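Local structure of CADD-like protein of unknown function (Nostoc punctiforme, 3B5O) at residues Thr89-Leu99 with Leu172-Leu180; Ala42-Ile50 with Val109-Thr120. The protein is of unknown function but is CADD-like, with an all-helical, probably heme-oxygenase-like fold, and may be an oxidoreductase. All coordinates share one frame; numbering follows the deposited sequence. Where two conformers were deposited one is given.

In the fold
Interactions 1 and 2 are crossed along the chain: helix 38-68 supplies Ala42-Ile50, then come Thr89-Leu99, Val109-Thr120 and finally Leu172-Leu180. Helix 95-107 joins them, since it starts within interaction 1 and hands the chain to the loop of interaction 2. The two centres lie about 19 Å apart, yet the contacts meet where helix 95-107 packs on helix 38-68. There Tyr96 CE1 comes within 3.3 Å of Ser49 O, and Leu99 CD2 lies 3.8 Å from Tyr48 CE2. Interaction 1 thus fastens helix 170-180 beside the start of helix 95-107, while interaction 2 ties down the chain that follows this helix.

Interaction 1: residues Thr89-Leu99 with Leu172-Leu180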
# COMPACT_ATOMS: atom_id res chain seq x y z
N THR A 89 15.73 2.47 -9.75
CA THR A 89 15.32 2.66 -11.15
C THR A 89 14.83 4.08 -11.42
O THR A 89 14.32 4.37 -12.52
CB THR A 89 14.23 1.65 -11.56
OG1 THR A 89 13.00 1.99 -10.90
CG2 THR A 89 14.64 0.23 -11.19
N THR A 90 14.97 4.97 -10.44
CA THR A 90 14.50 6.35 -10.53
C THR A 90 15.60 7.31 -10.09
O THR A 90 15.37 8.27 -9.36
CB THR A 90 13.20 6.56 -9.72
OG1 THR A 90 13.37 6.03 -8.40
CG2 THR A 90 12.02 5.84 -10.39
N GLY A 91 16.83 7.02 -10.54
CA GLY A 91 17.98 7.88 -10.30
C GLY A 91 18.44 8.03 -8.86
O GLY A 91 19.12 9.01 -8.52
N GLY A 92 18.06 7.09 -8.00
CA GLY A 92 18.41 7.18 -6.59
C GLY A 92 17.38 7.91 -5.73
O GLY A 92 17.56 8.04 -4.52
N ILE A 93 16.31 8.40 -6.35
CA ILE A 93 15.25 9.10 -5.63
C ILE A 93 14.18 8.06 -5.24
O ILE A 93 13.64 7.35 -6.09
CB ILE A 93 14.58 10.19 -6.48
CG1 ILE A 93 15.62 11.18 -7.03
CG2 ILE A 93 13.53 10.92 -5.68
CD1 ILE A 93 15.03 12.14 -8.05
N SER A 94 13.90 7.95 -3.95
CA SER A 94 12.90 6.99 -3.51
C SER A 94 11.51 7.30 -4.05
O SER A 94 11.16 8.46 -4.31
CB SER A 94 12.82 6.94 -1.99
OG SER A 94 12.25 8.12 -1.45
N HIS A 95 10.71 6.26 -4.18
CA HIS A 95 9.30 6.43 -4.54
C HIS A 95 8.57 7.34 -3.57
O HIS A 95 7.76 8.18 -3.99
CB HIS A 95 8.62 5.06 -4.66
CG HIS A 95 9.07 4.27 -5.85
ND1 HIS A 95 8.67 2.97 -6.08
CD2 HIS A 95 9.89 4.59 -6.87
CE1 HIS A 95 9.22 2.53 -7.19
NE2 HIS A 95 9.96 3.50 -7.70
N TYR A 96 8.85 7.21 -2.28
CA TYR A 96 8.28 8.09 -1.27
C TYR A 96 8.60 9.55 -1.56
O TYR A 96 7.73 10.41 -1.53
CB TYR A 96 8.75 7.68 0.14
CG TYR A 96 8.38 8.69 1.18
CD1 TYR A 96 7.07 8.77 1.67
CD2 TYR A 96 9.29 9.64 1.61
CE1 TYR A 96 6.73 9.69 2.60
CE2 TYR A 96 8.94 10.59 2.52
CZ TYR A 96 7.65 10.63 3.02
OH TYR A 96 7.32 11.57 3.95
N THR A 97 9.87 9.83 -1.85
CA THR A 97 10.28 11.19 -2.11
C THR A 97 9.63 11.76 -3.36
O THR A 97 9.23 12.93 -3.35
CB THR A 97 11.80 11.27 -2.16
OG1 THR A 97 12.28 11.06 -0.83
CG2 THR A 97 12.26 12.64 -2.66
N LEU A 98 9.50 10.95 -4.40
CA LEU A 98 8.82 11.40 -5.63
C LEU A 98 7.39 11.83 -5.32
O LEU A 98 6.92 12.87 -5.77
CB LEU A 98 8.84 10.33 -6.70
CG LEU A 98 10.21 9.98 -7.30
CD1 LEU A 98 10.10 8.77 -8.21
CD2 LEU A 98 10.81 11.18 -8.07
N LEU A 99 6.68 11.03 -4.54
CA LEU A 99 5.34 11.40 -4.13
C LEU A 99 5.33 12.66 -3.27
O LEU A 99 4.57 13.60 -3.54
CB LEU A 99 4.67 10.23 -3.38
CG LEU A 99 3.28 10.51 -2.81
CD1 LEU A 99 2.29 10.82 -3.94
CD2 LEU A 99 2.81 9.29 -1.99
N LEU A 172 6.03 13.57 -10.85
CA LEU A 172 4.92 12.85 -10.23
C LEU A 172 4.12 12.10 -11.28
O LEU A 172 3.72 10.96 -11.05
CB LEU A 172 4.03 13.80 -9.42
CG LEU A 172 2.92 13.16 -8.58
CD1 LEU A 172 3.51 12.17 -7.58
CD2 LEU A 172 2.09 14.21 -7.87
N GLN A 173 3.91 12.71 -12.45
CA GLN A 173 3.25 12.02 -13.56
C GLN A 173 4.02 10.78 -14.03
O GLN A 173 3.41 9.78 -14.42
CB GLN A 173 3.00 12.98 -14.73
CG GLN A 173 2.19 12.37 -15.88
CD GLN A 173 0.85 11.80 -15.42
OE1 GLN A 173 0.62 10.59 -15.50
NE2 GLN A 173 -0.02 12.67 -14.93
N TYR A 174 5.36 10.86 -14.02
CA TYR A 174 6.19 9.69 -14.36
C TYR A 174 6.08 8.60 -13.30
O TYR A 174 5.93 7.41 -13.63
CB TYR A 174 7.68 10.05 -14.53
CG TYR A 174 8.54 8.81 -14.70
CD1 TYR A 174 8.68 8.21 -15.95
CD2 TYR A 174 9.18 8.22 -13.61
CE1 TYR A 174 9.46 7.06 -16.11
CE2 TYR A 174 9.94 7.07 -13.76
CZ TYR A 174 10.08 6.49 -15.01
OH TYR A 174 10.84 5.35 -15.16
N PHE A 175 6.18 8.99 -12.03
CA PHE A 175 5.94 8.06 -10.91
C PHE A 175 4.65 7.27 -11.11
O PHE A 175 4.63 6.04 -10.96
CB PHE A 175 5.92 8.82 -9.56
CG PHE A 175 5.41 7.99 -8.39
CD1 PHE A 175 6.15 6.92 -7.90
CD2 PHE A 175 4.19 8.30 -7.79
CE1 PHE A 175 5.69 6.16 -6.83
CE2 PHE A 175 3.71 7.54 -6.71
CZ PHE A 175 4.46 6.48 -6.23
N PHE A 176 3.57 7.96 -11.47
CA PHE A 176 2.29 7.30 -11.71
C PHE A 176 2.32 6.40 -12.96
O PHE A 176 1.87 5.25 -12.92
CB PHE A 176 1.17 8.33 -11.83
CG PHE A 176 0.79 8.99 -10.54
CD1 PHE A 176 0.78 8.28 -9.34
CD2 PHE A 176 0.39 10.31 -10.52
CE1 PHE A 176 0.41 8.91 -8.14
CE2 PHE A 176 0.02 10.93 -9.34
CZ PHE A 176 0.03 10.23 -8.15
N SER A 177 2.86 6.93 -14.06
CA SER A 177 2.88 6.18 -15.32
C SER A 177 3.74 4.92 -15.27
O SER A 177 3.38 3.90 -15.87
CB SER A 177 3.32 7.08 -16.48
OG SER A 177 2.32 8.04 -16.76
N LYS A 178 4.86 4.96 -14.54
CA LYS A 178 5.74 3.79 -14.43
C LYS A 178 5.06 2.62 -13.73
O LYS A 178 5.41 1.46 -13.96
CB LYS A 178 7.08 4.12 -13.74
CG LYS A 178 7.05 4.35 -12.22
CD LYS A 178 8.46 4.26 -11.57
CE LYS A 178 8.87 2.81 -11.30
NZ LYS A 178 10.26 2.68 -10.71
N HIS A 179 4.08 2.92 -12.88
CA HIS A 179 3.34 1.88 -12.16
C HIS A 179 2.04 1.48 -12.84
O HIS A 179 1.59 0.35 -12.67
CB HIS A 179 3.02 2.36 -10.75
CG HIS A 179 4.20 2.39 -9.82
ND1 HIS A 179 5.01 3.49 -9.68
CD2 HIS A 179 4.68 1.46 -8.96
CE1 HIS A 179 5.96 3.23 -8.79
NE2 HIS A 179 5.77 2.00 -8.34
N LEU A 180 1.42 2.39 -13.59
CA LEU A 180 0.05 2.19 -14.07
C LEU A 180 -0.11 2.05 -15.59
O LEU A 180 -1.13 1.54 -16.06
CB LEU A 180 -0.84 3.33 -13.58
CG LEU A 180 -1.04 3.43 -12.07
CD1 LEU A 180 -1.94 4.61 -11.75
CD2 LEU A 180 -1.62 2.13 -11.51
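Helices 95-99 and 172-180 run at 131° between their N-to-C directions, their axes 9.7 Å apart at closest approach, with Leu98 CA 6.2 Å from Leu172 CA. His95, in the first turn of its helix, carries most of the polar contact where a loop and helix start join a short flanking helix of the all-alpha bundle. Lys178 NZ reaches the edge of its ring and donates to NE2 over 3.1 Å, tilted from the ring plane. A bend at chi3 (-83°) in the lysine chain brings the amine there, where it also lies 2.8 Å from Thr89 OG1. His179 turns its ring edge to a face of His95 in an offset edge-to-face pair, centroids 5.0 Å apart and planes at 78°. That second imidazole is itself anchored: His179 ND1 donates, nearly in its ring plane, to Phe175 O over 2.9 Å, which fixes how the ring is turned. Phe175 completes the aromatic cluster at the joint, its edge also directed at the face of His95 and its CE1 3.8 Å from His95 CB. Replacing His95 with an alanine removes the ring nitrogen, which would probably leave Lys178 NZ without this acceptor and open a gap before the edges of Phe175 and His179. One turn on, Leu99 CD1 meets Leu172 CD1 at 4.1 Å; in the loop before the helix, Thr90 CG2 sits at the edge of the Tyr174 ring. Thr90 opens a type I' turn through Gly91 and Gly92 to Ile93, after which Ser94 caps the helix by accepting from Thr97 N. Around this pairing, His95 touches Glu84 and bonds weakly through ND1 to Glu85, both on helix 72-85. Phe176 packs on Leu153 and Val157 of helix 135-163, and Leu99 rests on Tyr48 of helix 38-68.

Interaction 2: residues Ala42-Ile50 with Val109-Thr120; sequences AYVMQQYSI and VAVKNTMPSVAT
Gln47 reaches from helix 42-50 to the start of helix 118-131 and the chain just before it, where its amide is gripped at both ends. The contact is a connecting loop laid across a helix of the all-alpha bundle, with a type II turn at Val111-Thr114 and a serine N-cap at Ser117. A bend at chi2 (-64°) swings the Gln47 amide alongside the loop. Its OE1 takes two bonds of different kinds: Thr120 OG1 donates in the carbonyl plane, on a lone pair, at 2.7 Å, whereas Ser117 N comes from above that plane at 2.9 Å. At the other end NE2 donates to Met115 O, 3.0 Å away, with an almost straight N-H...O angle of 173°. Three bonds therefore settle which way round this buried amide lies. The Gln47 chain also passes over a face of the Tyr43 ring, CG resting toward its rim. Tyr43 OH and Ser117 OG both bond to Glu228 of helix 204-230, and Thr120 OG1 has a second partner in Trp221 NE1, so that helix is tied in as well.

Gln46 takes the other direction, its chain extended beyond CG until NE2 meets Ala110 O at 3.0 Å, nearly in line with the carbonyl bond. Its CG lies against Val109 CG1 and Val111 CG1, and its CB against Thr114. Ala42 CB extends this apolar patch, 3.9 Å from Val109 CG2; separately, Ile50 CD1 lies 4.2 Å from Pro116 CD, on the Gln47 side. Ser49 OG turns back to donate to Gln46 O. One water bridges helix and turn, donating to Ser49 OG at 2.8 Å and to Val111 O at 3.0 Å.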
# COMPACT_ATOMS: atom_id res chain seq x y z
N ALA A 42 -6.44 16.82 1.29
CA ALA A 42 -5.01 16.99 1.52
C ALA A 42 -4.58 16.23 2.78
O ALA A 42 -3.50 15.62 2.78
CB ALA A 42 -4.67 18.49 1.64
N TYR A 43 -5.40 16.25 3.82
CA TYR A 43 -5.14 15.49 5.04
C TYR A 43 -5.05 14.01 4.74
O TYR A 43 -4.15 13.32 5.24
CB TYR A 43 -6.23 15.74 6.08
CG TYR A 43 -6.22 14.80 7.25
CD1 TYR A 43 -5.40 15.04 8.35
CD2 TYR A 43 -6.97 13.64 7.24
CE1 TYR A 43 -5.37 14.16 9.43
CE2 TYR A 43 -6.94 12.77 8.31
CZ TYR A 43 -6.14 13.02 9.40
OH TYR A 43 -6.08 12.16 10.49
N VAL A 44 -5.98 13.49 3.94
CA VAL A 44 -5.92 12.10 3.56
C VAL A 44 -4.57 11.78 2.87
O VAL A 44 -3.94 10.76 3.15
CB VAL A 44 -7.10 11.70 2.62
CG1 VAL A 44 -6.88 10.32 1.99
CG2 VAL A 44 -8.43 11.79 3.39
N MSE A 45 -4.13 12.64 1.95
CA MSE A 45 -2.89 12.41 1.23
C MSE A 45 -1.66 12.50 2.12
O MSE A 45 -0.72 11.74 1.94
CB MSE A 45 -2.76 13.38 0.04
CG MSE A 45 -3.67 13.02 -1.16
SE MSE A 45 -3.52 11.15 -1.72
CE MSE A 45 -1.64 11.23 -1.95
N GLN A 46 -1.69 13.39 3.10
CA GLN A 46 -0.60 13.46 4.07
C GLN A 46 -0.49 12.15 4.84
O GLN A 46 0.59 11.60 5.01
CB GLN A 46 -0.84 14.57 5.06
CG GLN A 46 -0.71 15.97 4.50
CD GLN A 46 -1.12 17.03 5.50
OE1 GLN A 46 -2.04 16.83 6.30
NE2 GLN A 46 -0.41 18.16 5.48
N GLN A 47 -1.62 11.66 5.34
CA GLN A 47 -1.61 10.38 6.05
C GLN A 47 -1.25 9.21 5.15
O GLN A 47 -0.47 8.33 5.55
CB GLN A 47 -2.96 10.14 6.73
CG GLN A 47 -3.18 11.09 7.87
CD GLN A 47 -2.16 10.91 9.00
OE1 GLN A 47 -1.89 9.79 9.43
NE2 GLN A 47 -1.59 12.02 9.49
N TYR A 48 -1.82 9.19 3.96
CA TYR A 48 -1.52 8.13 3.02
C TYR A 48 -0.01 8.01 2.80
O TYR A 48 0.53 6.91 2.77
CB TYR A 48 -2.23 8.31 1.68
CG TYR A 48 -1.67 7.37 0.67
CD1 TYR A 48 -2.03 6.03 0.67
CD2 TYR A 48 -0.65 7.79 -0.19
CE1 TYR A 48 -1.41 5.15 -0.23
CE2 TYR A 48 -0.08 6.93 -1.08
CZ TYR A 48 -0.44 5.63 -1.08
OH TYR A 48 0.18 4.79 -1.99
N SER A 49 0.65 9.14 2.65
CA SER A 49 2.06 9.14 2.31
C SER A 49 2.94 8.36 3.29
O SER A 49 4.02 7.90 2.93
CB SER A 49 2.57 10.57 2.15
OG SER A 49 2.73 11.23 3.38
N ILE A 50 2.49 8.24 4.53
CA ILE A 50 3.25 7.53 5.54
C ILE A 50 3.36 6.06 5.17
O ILE A 50 4.35 5.41 5.47
CB ILE A 50 2.60 7.71 6.92
CG1 ILE A 50 2.67 9.18 7.35
CG2 ILE A 50 3.23 6.80 8.00
CD1 ILE A 50 1.84 9.55 8.56
N VAL A 109 1.26 21.23 -0.45
CA VAL A 109 0.88 20.33 0.64
C VAL A 109 2.16 19.66 1.08
O VAL A 109 2.75 18.88 0.34
CB VAL A 109 -0.15 19.27 0.20
CG1 VAL A 109 -0.37 18.21 1.29
CG2 VAL A 109 -1.47 19.93 -0.15
N ALA A 110 2.60 20.00 2.29
CA ALA A 110 3.77 19.40 2.90
C ALA A 110 3.34 18.09 3.55
O ALA A 110 2.36 18.09 4.30
CB ALA A 110 4.34 20.35 3.94
N VAL A 111 4.02 16.99 3.22
CA VAL A 111 3.75 15.70 3.88
C VAL A 111 4.93 15.12 4.66
O VAL A 111 4.73 14.26 5.51
CB VAL A 111 3.26 14.57 2.91
CG1 VAL A 111 2.12 15.06 2.02
CG2 VAL A 111 4.39 14.02 2.07
N LYS A 112 6.13 15.58 4.36
CA LYS A 112 7.27 15.20 5.16
C LYS A 112 7.05 15.71 6.57
O LYS A 112 6.42 16.76 6.79
CB LYS A 112 8.58 15.70 4.54
CG LYS A 112 8.96 14.94 3.28
CD LYS A 112 10.18 15.53 2.58
N ASN A 113 7.52 14.94 7.53
CA ASN A 113 7.26 15.21 8.92
C ASN A 113 5.76 15.23 9.24
O ASN A 113 5.31 16.01 10.07
CB ASN A 113 7.93 16.51 9.34
CG ASN A 113 9.45 16.44 9.28
OD1 ASN A 113 10.04 15.36 9.38
ND2 ASN A 113 10.08 17.60 9.12
N THR A 114 4.98 14.39 8.54
CA THR A 114 3.58 14.12 8.95
C THR A 114 3.59 13.05 10.08
O THR A 114 4.20 12.01 9.86
CB THR A 114 2.72 13.61 7.72
OG1 THR A 114 2.69 14.59 6.66
CG2 THR A 114 1.29 13.32 8.15
N MSE A 115 3.01 13.30 11.28
CA MSE A 115 2.91 12.25 12.31
C MSE A 115 1.66 11.44 11.97
O MSE A 115 0.62 12.01 11.59
CB MSE A 115 2.76 12.79 13.74
CG MSE A 115 4.04 13.32 14.37
SE MSE A 115 5.45 12.03 14.54
CE MSE A 115 4.93 11.15 15.66
N PRO A 116 1.74 10.13 12.15
CA PRO A 116 0.55 9.32 11.96
C PRO A 116 -0.58 9.75 12.88
O PRO A 116 -0.37 10.03 14.07
CB PRO A 116 0.99 7.91 12.29
CG PRO A 116 2.41 7.93 12.43
CD PRO A 116 2.90 9.33 12.58
N SER A 117 -1.78 9.77 12.30
CA SER A 117 -2.99 9.97 13.05
C SER A 117 -3.32 8.76 13.93
O SER A 117 -2.65 7.72 13.88
CB SER A 117 -4.14 10.25 12.08
OG SER A 117 -4.43 9.06 11.34
N VAL A 118 -4.39 8.86 14.72
CA VAL A 118 -4.86 7.69 15.44
C VAL A 118 -5.01 6.51 14.48
O VAL A 118 -4.55 5.40 14.77
CB VAL A 118 -6.18 7.97 16.18
CG1 VAL A 118 -6.78 6.72 16.78
CG2 VAL A 118 -5.99 9.03 17.31
N ALA A 119 -5.71 6.73 13.37
CA ALA A 119 -5.96 5.63 12.41
C ALA A 119 -4.67 5.09 11.80
O ALA A 119 -4.50 3.87 11.67
CB ALA A 119 -6.90 6.09 11.29
N THR A 120 -3.77 5.97 11.39
CA THR A 120 -2.53 5.52 10.76
C THR A 120 -1.62 4.82 11.76
O THR A 120 -1.01 3.79 11.43
CB THR A 120 -1.85 6.66 10.05
OG1 THR A 120 -2.81 7.25 9.15
CG2 THR A 120 -0.61 6.19 9.28
O HOH W 1 4.89 11.30 5.09